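Aminoglycoside N(3)-acetyltransferase (Enterobacter cloacae, PDB 6NP3) transfers an acetyl group from acetyl-CoA to the 3-amino group of 2-deoxystreptamine antibiotics such as gentamicin, probably conferring bacterial resistance to them. Local coordinates at residues A[27-32]-A[98-103]; A[110-115]-A[127-132]; A[180-185]-A[203-208]. One frame throughout, in Å; residues are numbered along the deposited sequence.

Interaction 1 of 3, residues A[27-32]-A[98-103]; sequences VSLRAV and FGAINE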
loop_
_atom_site.group_PDB
_atom_site.type_symbol
_atom_site.label_atom_id
_atom_site.label_comp_id
_atom_site.label_asym_id
_atom_site.label_seq_id
_atom_site.Cartn_x
_atom_site.Cartn_y
_atom_site.Cartn_z
ATOM N N VAL A 27 -9.275 1.123 -0.861
ATOM C CA VAL A 27 -10.712 1.310 -0.647
ATOM C C VAL A 27 -11.081 2.790 -0.602
ATOM O O VAL A 27 -10.459 3.574 0.124
ATOM C CB VAL A 27 -11.163 0.639 0.666
ATOM C CG1 VAL A 27 -12.674 0.791 0.887
ATOM C CG2 VAL A 27 -10.733 -0.810 0.702
ATOM N N SER A 28 -12.131 3.150 -1.333
ATOM C CA SER A 28 -12.849 4.405 -1.127
ATOM C C SER A 28 -14.131 4.107 -0.342
ATOM O O SER A 28 -15.105 3.578 -0.890
ATOM C CB SER A 28 -13.196 5.041 -2.467
ATOM O OG SER A 28 -14.130 6.101 -2.270
ATOM N N LEU A 29 -14.142 4.458 0.942
ATOM C CA LEU A 29 -15.324 4.169 1.752
ATOM C C LEU A 29 -16.534 4.987 1.311
ATOM O O LEU A 29 -17.671 4.528 1.461
ATOM C CB LEU A 29 -15.021 4.367 3.234
ATOM C CG LEU A 29 -14.111 3.299 3.850
ATOM C CD1 LEU A 29 -13.599 3.720 5.213
ATOM C CD2 LEU A 29 -14.832 1.948 3.949
ATOM N N ARG A 30 -16.316 6.181 0.751
ATOM C CA ARG A 30 -17.426 6.971 0.219
ATOM C C ARG A 30 -18.123 6.237 -0.920
ATOM O O ARG A 30 -19.353 6.282 -1.041
ATOM C CB ARG A 30 -16.903 8.334 -0.251
ATOM C CG ARG A 30 -17.975 9.413 -0.435
ATOM C CD ARG A 30 -17.397 10.815 -0.674
ATOM N NE ARG A 30 -16.019 10.983 -0.213
ATOM C CZ ARG A 30 -15.662 11.260 1.039
ATOM N NH1 ARG A 30 -16.580 11.399 1.986
ATOM N NH2 ARG A 30 -14.378 11.389 1.341
ATOM N N ALA A 31 -17.354 5.547 -1.762
ATOM C CA ALA A 31 -17.955 4.802 -2.855
ATOM C C ALA A 31 -18.681 3.560 -2.350
ATOM O O ALA A 31 -19.704 3.162 -2.920
ATOM C CB ALA A 31 -16.884 4.369 -3.848
ATOM N N VAL A 32 -18.178 2.945 -1.279
ATOM C CA VAL A 32 -18.811 1.743 -0.742
ATOM C C VAL A 32 -20.201 2.056 -0.201
ATOM O O VAL A 32 -21.148 1.279 -0.391
ATOM C CB VAL A 32 -17.908 1.106 0.331
ATOM C CG1 VAL A 32 -18.652 0.008 1.077
ATOM C CG2 VAL A 32 -16.630 0.574 -0.301
ATOM N N PHE A 98 -4.544 7.633 2.814
ATOM C CA PHE A 98 -4.530 6.409 2.033
ATOM C C PHE A 98 -5.776 5.578 2.259
ATOM O O PHE A 98 -5.894 4.472 1.711
ATOM C CB PHE A 98 -3.255 5.622 2.309
ATOM C CG PHE A 98 -2.000 6.426 2.048
ATOM C CD1 PHE A 98 -1.979 7.446 1.096
ATOM C CD2 PHE A 98 -0.859 6.180 2.750
ATOM C CE1 PHE A 98 -0.823 8.180 0.871
ATOM C CE2 PHE A 98 0.277 6.909 2.508
ATOM C CZ PHE A 98 0.300 7.887 1.576
ATOM N N GLY A 99 -6.719 6.108 3.027
ATOM C CA GLY A 99 -7.968 5.421 3.289
ATOM C C GLY A 99 -8.281 5.276 4.760
ATOM O O GLY A 99 -7.441 4.790 5.515
ATOM N N ALA A 100 -9.491 5.660 5.183
ATOM C CA ALA A 100 -9.873 5.529 6.581
ATOM C C ALA A 100 -9.983 4.074 7.019
ATOM O O ALA A 100 -9.977 3.801 8.219
ATOM C CB ALA A 100 -11.184 6.279 6.846
ATOM N N ILE A 101 -10.082 3.129 6.088
ATOM C CA ILE A 101 -10.163 1.738 6.504
ATOM C C ILE A 101 -8.862 1.276 7.138
ATOM O O ILE A 101 -8.857 0.315 7.915
ATOM C CB ILE A 101 -10.560 0.855 5.306
ATOM C CG1 ILE A 101 -11.153 -0.454 5.830
ATOM C CG2 ILE A 101 -9.365 0.559 4.397
ATOM C CD1 ILE A 101 -11.667 -1.369 4.760
ATOM N N ASN A 102 -7.739 1.925 6.821
ATOM C CA ASN A 102 -6.455 1.362 7.222
ATOM C C ASN A 102 -6.260 1.386 8.727
ATOM O O ASN A 102 -5.595 0.501 9.272
ATOM C CB ASN A 102 -5.329 2.052 6.464
ATOM C CG ASN A 102 -5.254 1.595 5.048
ATOM O OD1 ASN A 102 -5.576 0.443 4.744
ATOM N ND2 ASN A 102 -4.807 2.475 4.167
ATOM N N GLU A 103 -6.817 2.371 9.418
ATOM C CA GLU A 103 -6.700 2.369 10.873
ATOM C C GLU A 103 -7.468 1.207 11.486
ATOM O O GLU A 103 -7.039 0.663 12.505
ATOM C CB GLU A 103 -7.146 3.730 11.413
ATOM C CG GLU A 103 -7.110 3.881 12.929
ATOM C CD GLU A 103 -5.710 3.886 13.516
ATOM O OE1 GLU A 103 -5.586 4.078 14.752
ATOM O OE2 GLU A 103 -4.713 3.703 12.768
HETATM O O HOH W 1 -10.372 3.429 3.196
HETATM O O HOH W 2 -7.686 1.961 1.411
HETATM O O HOH W 3 -11.742 6.028 2.588
#
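Leu29 pushes its CD1 methyl against Ala100 and Ile101, where the chain enters helix 101-106. That methyl settles 3.7 Å from Ile101 N and 3.9 Å from Ala100 CB, filling the hollow between the two residues. A second bump belongs to the 98-103 segment: Ile101 carries CG2 between its own backbone N and carbonyl carbon, with CG1 anti to the N (chi1 -159°), and CG2 meets Val27 CB at 4.1 Å. The two branched side chains cross at about a right angle.

No direct hydrogen bond spans the contact; waters bridge the backbones instead. One donates to Val27 O and accepts from Ile101 N, 2.9 Å away, while another accepts from Val27 N at 2.9 Å and probably donates to Phe98 O. Val27, Ser28, Leu29, Arg30 and Ala100 bind acetyl-CoA and CoA in other crystals of this enzyme, so both segments line the cofactor site, whereas Phe98 reaches the bound gentamicin.

Ser28 occupies the N-cap of helix 29-32, just after strand 22-27, its OG taking a weak bond from Ala31 N. Helix 39-50 packs beside the contact, with Leu42 touching both Val27 and Ile101, and Val32 leans on strand 244-250.

Interaction 2 of 3, residues A[110-115]-A[127-132]; sequences GCRRSA and DAAWLV. Unlike the reference sequence in segment 110-115: Ser114 (reference Thr).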
loop_
_atom_site.group_PDB
_atom_site.type_symbol
_atom_site.label_atom_id
_atom_site.label_comp_id
_atom_site.label_asym_id
_atom_site.label_seq_id
_atom_site.Cartn_x
_atom_site.Cartn_y
_atom_site.Cartn_z
ATOM N N GLY A 110 -4.153 -9.209 16.340
ATOM C CA GLY A 110 -3.216 -10.052 15.643
ATOM C C GLY A 110 -2.572 -9.439 14.415
ATOM O O GLY A 110 -1.695 -10.081 13.828
ATOM N N CYS A 111 -3.010 -8.252 13.984
ATOM C CA CYS A 111 -2.377 -7.592 12.851
ATOM C C CYS A 111 -0.905 -7.382 13.167
ATOM O O CYS A 111 -0.539 -7.009 14.286
ATOM C CB CYS A 111 -3.061 -6.253 12.573
ATOM S SG CYS A 111 -2.559 -5.497 11.082
ATOM N N ARG A 112 -0.054 -7.624 12.180
ATOM C CA ARG A 112 1.350 -7.297 12.292
ATOM C C ARG A 112 1.639 -6.032 11.495
ATOM O O ARG A 112 0.948 -5.712 10.523
ATOM C CB ARG A 112 2.193 -8.454 11.771
ATOM C CG ARG A 112 1.929 -9.761 12.472
ATOM C CD ARG A 112 2.259 -9.726 13.955
ATOM N NE ARG A 112 2.327 -11.100 14.437
ATOM C CZ ARG A 112 3.456 -11.784 14.594
ATOM N NH1 ARG A 112 4.630 -11.215 14.352
ATOM N NH2 ARG A 112 3.410 -13.036 15.019
ATOM N N ARG A 113 2.685 -5.317 11.897
ATOM C CA ARG A 113 2.989 -4.008 11.326
ATOM C C ARG A 113 4.454 -3.922 10.938
ATOM O O ARG A 113 5.323 -4.291 11.734
ATOM C CB ARG A 113 2.678 -2.906 12.352
ATOM C CG ARG A 113 2.975 -1.463 11.937
ATOM C CD ARG A 113 1.722 -0.819 11.493
ATOM N NE ARG A 113 1.715 0.605 11.167
ATOM C CZ ARG A 113 1.263 1.571 11.961
ATOM N NH1 ARG A 113 0.869 1.316 13.218
ATOM N NH2 ARG A 113 1.194 2.809 11.462
ATOM N N SER A 114 4.738 -3.404 9.743
ATOM C CA SER A 114 6.124 -3.309 9.312
ATOM C C SER A 114 6.812 -2.095 9.934
ATOM O O SER A 114 6.180 -1.116 10.331
ATOM C CB SER A 114 6.239 -3.307 7.795
ATOM O OG SER A 114 5.999 -2.016 7.251
ATOM N N ALA A 115 8.133 -2.165 9.945
ATOM C CA ALA A 115 8.998 -1.247 10.668
ATOM C C ALA A 115 9.330 0.046 9.932
ATOM O O ALA A 115 9.965 0.918 10.534
ATOM C CB ALA A 115 10.304 -1.978 10.995
ATOM N N ASP A 127 0.570 -15.723 7.337
ATOM C CA ASP A 127 1.856 -15.339 6.771
ATOM C C ASP A 127 2.212 -13.893 7.085
ATOM O O ASP A 127 3.162 -13.343 6.515
ATOM C CB ASP A 127 1.850 -15.578 5.263
ATOM C CG ASP A 127 1.575 -17.019 4.898
ATOM O OD1 ASP A 127 2.127 -17.931 5.530
ATOM O OD2 ASP A 127 0.767 -17.263 3.985
ATOM N N ALA A 128 1.521 -13.292 8.048
ATOM C CA ALA A 128 1.693 -11.871 8.316
ATOM C C ALA A 128 3.108 -11.536 8.759
ATOM O O ALA A 128 3.671 -10.510 8.347
ATOM C CB ALA A 128 0.720 -11.427 9.402
ATOM N N ALA A 129 3.710 -12.349 9.622
ATOM C CA ALA A 129 5.058 -12.005 10.058
ATOM C C ALA A 129 6.041 -12.056 8.894
ATOM O O ALA A 129 6.943 -11.211 8.787
ATOM C CB ALA A 129 5.503 -12.924 11.196
ATOM N N TRP A 130 5.922 -13.070 8.046
ATOM C CA TRP A 130 6.791 -13.179 6.881
ATOM C C TRP A 130 6.575 -12.018 5.921
ATOM O O TRP A 130 7.531 -11.521 5.322
ATOM C CB TRP A 130 6.503 -14.513 6.195
ATOM C CG TRP A 130 7.219 -14.728 4.913
ATOM C CD1 TRP A 130 8.485 -15.194 4.763
ATOM C CD2 TRP A 130 6.725 -14.496 3.596
ATOM N NE1 TRP A 130 8.826 -15.228 3.441
ATOM C CE2 TRP A 130 7.757 -14.809 2.703
ATOM C CE3 TRP A 130 5.521 -14.020 3.086
ATOM C CZ2 TRP A 130 7.601 -14.713 1.336
ATOM C CZ3 TRP A 130 5.373 -13.946 1.716
ATOM C CH2 TRP A 130 6.396 -14.297 0.866
ATOM N N LEU A 131 5.335 -11.546 5.789
ATOM C CA LEU A 131 5.073 -10.404 4.923
ATOM C C LEU A 131 5.728 -9.132 5.444
ATOM O O LEU A 131 6.294 -8.371 4.660
ATOM C CB LEU A 131 3.576 -10.154 4.760
ATOM C CG LEU A 131 2.882 -11.158 3.849
ATOM C CD1 LEU A 131 1.379 -11.105 4.081
ATOM C CD2 LEU A 131 3.200 -10.899 2.403
ATOM N N VAL A 132 5.628 -8.846 6.742
ATOM C CA VAL A 132 5.947 -7.495 7.178
ATOM C C VAL A 132 7.412 -7.241 7.493
ATOM O O VAL A 132 7.794 -6.073 7.650
ATOM C CB VAL A 132 5.124 -7.003 8.383
ATOM C CG1 VAL A 132 3.630 -7.000 8.070
ATOM C CG2 VAL A 132 5.415 -7.814 9.650
HETATM O O HOH W 4 9.263 -4.809 9.558
#
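Arg112 lays the aliphatic part of its side chain over the first turn of helix 128-132. Its CB and CG lean on Ala128, the closest approach being 3.7 Å from Arg112 CG to Ala128 CB. The chain bends at chi2 (-62°), which swings the guanidinium over Ala129, whose CB lies over one of its faces, 3.7 Å from Arg112 NH1. The arginine therefore meets the helix through apolar surface and the flat of its charged group. Arg112 CB also meets Val132 CG2, at 3.9 Å, while Val132 CG1 faces the Arg112 carbonyl oxygen.

Arg113 turns its side chain away from the helix, and its guanidinium is held by Ala92 O, Ser61 O and Ser120 OG. Only its backbone takes part here, with the carbonyl carbon beside Val132 CB.

Ser114, which replaces the threonine of the reference sequence, comes closest to the helix backbone: its CB lies 3.2 Å from Val132 O and 3.9 Å from Val132 CB. In the conformer described, one of two, its hydroxyl bonds to His135 ND1 and Met121 N. At Ala115 a water links the two backbones, accepting from Ala115 N at 2.9 Å and donating to Val132 O at 2.7 Å. This is the polar bridge of an otherwise apolar contact.

Strand 112-113 is an outermost strand of the seven-stranded mixed sheet and pairs antiparallel with strand 121-124. Helix 128-132 follows that neighbour after a short loop and packs back against the sheet's edge, where Ala128 and Val132 also touch Ala123 of strand 121-124.

Interaction 3 of 3, residues A[180-185]-A[203-208]; sequences EGKRRV and SDWDSN. With LLL ((2R,3R,4R,5R)-2-((1S,2S,3R,4S,6R)-4,6-diamino-3-((2R,3R,6S)-3-amino-6-(aminomethyl)-tetrahydro-2H-pyran-2-yloxy)-2-hydr oxycyclohexyloxy)-5-methyl-4-(methylamino)-tetrahydro-2H-pyran-3,5-diol), chain B.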
loop_
_atom_site.group_PDB
_atom_site.type_symbol
_atom_site.label_atom_id
_atom_site.label_comp_id
_atom_site.label_asym_id
_atom_site.label_seq_id
_atom_site.Cartn_x
_atom_site.Cartn_y
_atom_site.Cartn_z
ATOM N N GLU A 180 16.711 5.454 -17.383
ATOM C CA GLU A 180 17.564 6.568 -17.009
ATOM C C GLU A 180 16.750 7.679 -16.360
ATOM O O GLU A 180 15.560 7.850 -16.629
ATOM C CB GLU A 180 18.291 7.121 -18.250
ATOM C CG GLU A 180 17.376 7.752 -19.293
ATOM C CD GLU A 180 18.111 8.261 -20.537
ATOM O OE1 GLU A 180 19.338 8.070 -20.642
ATOM O OE2 GLU A 180 17.449 8.852 -21.418
ATOM N N GLY A 181 17.421 8.451 -15.520
ATOM C CA GLY A 181 16.831 9.628 -14.924
ATOM C C GLY A 181 15.947 9.401 -13.726
ATOM O O GLY A 181 15.149 10.283 -13.408
ATOM N N LYS A 182 16.033 8.249 -13.069
ATOM C CA LYS A 182 15.128 7.976 -11.962
ATOM C C LYS A 182 15.379 8.924 -10.797
ATOM O O LYS A 182 16.520 9.146 -10.374
ATOM C CB LYS A 182 15.262 6.525 -11.516
ATOM C CG LYS A 182 14.835 5.552 -12.599
ATOM C CD LYS A 182 15.348 4.145 -12.349
ATOM C CE LYS A 182 14.631 3.478 -11.209
ATOM N NZ LYS A 182 14.906 2.043 -11.152
ATOM N N ARG A 183 14.299 9.493 -10.286
ATOM C CA ARG A 183 14.349 10.402 -9.159
ATOM C C ARG A 183 14.456 9.653 -7.844
ATOM O O ARG A 183 13.798 8.626 -7.625
ATOM C CB ARG A 183 13.070 11.236 -9.134
ATOM C CG ARG A 183 12.963 12.196 -10.284
ATOM C CD ARG A 183 11.575 12.780 -10.387
ATOM N NE ARG A 183 11.124 13.458 -9.176
ATOM C CZ ARG A 183 11.146 14.774 -9.006
ATOM N NH1 ARG A 183 11.625 15.564 -9.961
ATOM N NH2 ARG A 183 10.704 15.312 -7.875
ATOM N N ARG A 184 15.273 10.207 -6.957
ATOM C CA ARG A 184 15.430 9.744 -5.593
ATOM C C ARG A 184 15.129 10.882 -4.626
ATOM O O ARG A 184 15.145 12.067 -4.981
ATOM C CB ARG A 184 16.821 9.142 -5.356
ATOM C CG ARG A 184 17.031 7.899 -6.201
ATOM C CD ARG A 184 18.371 7.275 -5.999
ATOM N NE ARG A 184 18.590 6.779 -4.646
ATOM C CZ ARG A 184 18.133 5.616 -4.194
ATOM N NH1 ARG A 184 17.367 4.854 -4.964
ATOM N NH2 ARG A 184 18.386 5.237 -2.951
ATOM N N VAL A 185 14.793 10.497 -3.403
ATOM C CA VAL A 185 14.507 11.434 -2.328
ATOM C C VAL A 185 15.342 11.030 -1.125
ATOM O O VAL A 185 15.686 9.858 -0.947
ATOM C CB VAL A 185 13.014 11.465 -1.925
ATOM C CG1 VAL A 185 12.179 12.111 -2.996
ATOM C CG2 VAL A 185 12.488 10.071 -1.595
ATOM N N SER A 203 18.078 7.474 1.543
ATOM C CA SER A 203 17.512 7.815 0.246
ATOM C C SER A 203 16.714 6.632 -0.286
ATOM O O SER A 203 16.930 5.495 0.119
ATOM C CB SER A 203 18.605 8.229 -0.744
ATOM O OG SER A 203 19.432 7.145 -1.080
ATOM N N ASP A 204 15.782 6.908 -1.191
ATOM C CA ASP A 204 15.002 5.859 -1.835
ATOM C C ASP A 204 14.444 6.452 -3.117
ATOM O O ASP A 204 14.578 7.646 -3.374
ATOM C CB ASP A 204 13.896 5.317 -0.906
ATOM C CG ASP A 204 13.593 3.837 -1.129
ATOM O OD1 ASP A 204 13.860 3.321 -2.257
ATOM O OD2 ASP A 204 13.069 3.219 -0.174
ATOM N N TRP A 205 13.827 5.605 -3.927
ATOM C CA TRP A 205 13.146 6.117 -5.107
ATOM C C TRP A 205 12.035 7.088 -4.723
ATOM O O TRP A 205 11.332 6.887 -3.725
ATOM C CB TRP A 205 12.594 4.957 -5.945
ATOM C CG TRP A 205 13.653 3.933 -6.242
ATOM C CD1 TRP A 205 13.727 2.681 -5.755
ATOM C CD2 TRP A 205 14.819 4.123 -7.044
ATOM N NE1 TRP A 205 14.845 2.050 -6.226
ATOM C CE2 TRP A 205 15.535 2.922 -7.024
ATOM C CE3 TRP A 205 15.326 5.187 -7.779
ATOM C CZ2 TRP A 205 16.733 2.761 -7.704
ATOM C CZ3 TRP A 205 16.531 5.018 -8.442
ATOM C CH2 TRP A 205 17.210 3.823 -8.397
ATOM N N ASP A 206 11.833 8.115 -5.539
ATOM C CA ASP A 206 10.758 9.069 -5.292
ATOM C C ASP A 206 9.421 8.380 -5.546
ATOM O O ASP A 206 9.119 8.000 -6.683
ATOM C CB ASP A 206 10.965 10.277 -6.196
ATOM C CG ASP A 206 10.062 11.426 -5.871
ATOM O OD1 ASP A 206 9.084 11.242 -5.103
ATOM O OD2 ASP A 206 10.399 12.544 -6.389
ATOM N N SER A 207 8.613 8.216 -4.491
ATOM C CA SER A 207 7.292 7.610 -4.658
ATOM C C SER A 207 6.236 8.599 -5.129
ATOM O O SER A 207 5.073 8.214 -5.282
ATOM C CB SER A 207 6.826 6.887 -3.394
ATOM O OG SER A 207 6.552 7.805 -2.366
ATOM N N ASN A 208 6.624 9.858 -5.353
ATOM C CA ASN A 208 5.749 10.875 -5.919
ATOM C C ASN A 208 6.120 11.236 -7.356
ATOM O O ASN A 208 5.876 12.359 -7.808
ATOM C CB ASN A 208 5.721 12.110 -5.029
ATOM C CG ASN A 208 4.931 11.875 -3.791
ATOM O OD1 ASN A 208 3.780 11.444 -3.850
ATOM N ND2 ASN A 208 5.540 12.112 -2.667
HETATM C C11 LLL B . -0.299 10.353 -3.924
HETATM O O11 LLL B . 0.185 8.988 -3.821
HETATM C C21 LLL B . -1.805 10.279 -4.163
HETATM N N21 LLL B . -2.362 9.386 -3.152
HETATM C C31 LLL B . -2.088 9.640 -5.472
HETATM C C41 LLL B . -1.451 10.486 -6.564
HETATM C C51 LLL B . 0.041 10.595 -6.267
HETATM O O51 LLL B . 0.255 11.121 -4.987
HETATM C C61 LLL B . 0.710 11.520 -7.260
HETATM N N61 LLL B . 2.131 11.600 -6.925
HETATM C C12 LLL B . 3.179 7.402 -1.312
HETATM N N12 LLL B . 4.428 6.981 -0.693
HETATM C C22 LLL B . 3.029 6.821 -2.717
HETATM C C32 LLL B . 1.674 7.248 -3.247
HETATM N N32 LLL B . 1.482 6.687 -4.587
HETATM C C42 LLL B . 1.515 8.766 -3.346
HETATM C C52 LLL B . 1.803 9.393 -1.981
HETATM O O52 LLL B . 1.840 10.792 -2.136
HETATM C C62 LLL B . 3.123 8.933 -1.395
HETATM O O62 LLL B . 3.221 9.439 -0.076
HETATM C C13 LLL B . 4.404 10.162 0.268
HETATM C C23 LLL B . 4.637 9.922 1.758
HETATM O O23 LLL B . 4.689 8.527 1.974
HETATM C C33 LLL B . 3.463 10.475 2.586
HETATM N N33 LLL B . 3.757 10.337 4.030
HETATM C C43 LLL B . 3.255 11.958 2.214
HETATM O O43 LLL B . 4.369 12.665 2.722
HETATM C C53 LLL B . 3.152 12.121 0.694
HETATM O O53 LLL B . 4.260 11.574 0.016
HETATM C C83 LLL B . 1.957 12.485 2.837
HETATM C C93 LLL B . 2.660 9.632 4.727
HETATM O O HOH W 5 16.637 2.810 -3.105
HETATM O O HOH W 6 12.980 13.689 -6.175
HETATM O O HOH W 7 20.779 8.330 -3.682
#
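The Trp205 ring is sandwiched between two cationic side chains at the open end of the antiparallel beta hairpin 184-193/196-205. Over one face Arg184 brings its guanidinium edge-on, the planes at 90°, so that NH1 points down at the ring centre and CZ stands 4.4 Å from the centroid of the six-membered ring, a cation-pi contact. Lys182 covers the opposite face, where CE makes a CH-pi contact and NZ a cation-pi contact; NZ also donates to the carbonyls of Ala175 and Ala177. Arg183 O lies at the ring's edge, in its plane.

The bend at chi3 of Arg184 also lets NH2 donate to Ser203 OG at 2.9 Å, in the guanidinium plane. Arg183 grips Asp206 side-on, NE reaching OD2 at 3.0 Å and NH2 the same oxygen, with the guanidinium and carboxylate planes moderately tilted against each other; its NH1 has a second salt bridge, to Asp212.

Val185 and Asp204 form a hydrogen-bonded antiparallel pair. Beyond it, Asp206 N donates to Arg183 O, and Asp206 OD1 accepts from Asn208 N in an Asx turn that leads into the antibiotic pocket. There Ser207 OG accepts from N12 of the bound gentamicin, while Asn208 OD1 takes the O52 hydroxyl at 2.7 Å and Asn208 ND2 donates almost straight to O53 (176°).

How the interactions relate
The three contacts follow one another along the chain without touching, and no secondary-structure element is shared between them. Interaction 1 is a small surface contact, apolar methyls backed by bridging waters, beside the cofactor site. Interaction 2, partly buried, fastens a helix to the edge of the main sheet by aliphatic packing with one water bridge; helix 101-106 of interaction 1 leads along the chain to its strand 112-113. Interaction 3, also partly buried, belongs to the separate two-stranded hairpin and is much the most polar, with direct backbone bonds, a salt bridge and cation-pi contacts. Interactions 1 and 3, on opposite sides of the chain's centre, both reach the bound antibiotic, through Phe98 and through Ser207 and Asn208.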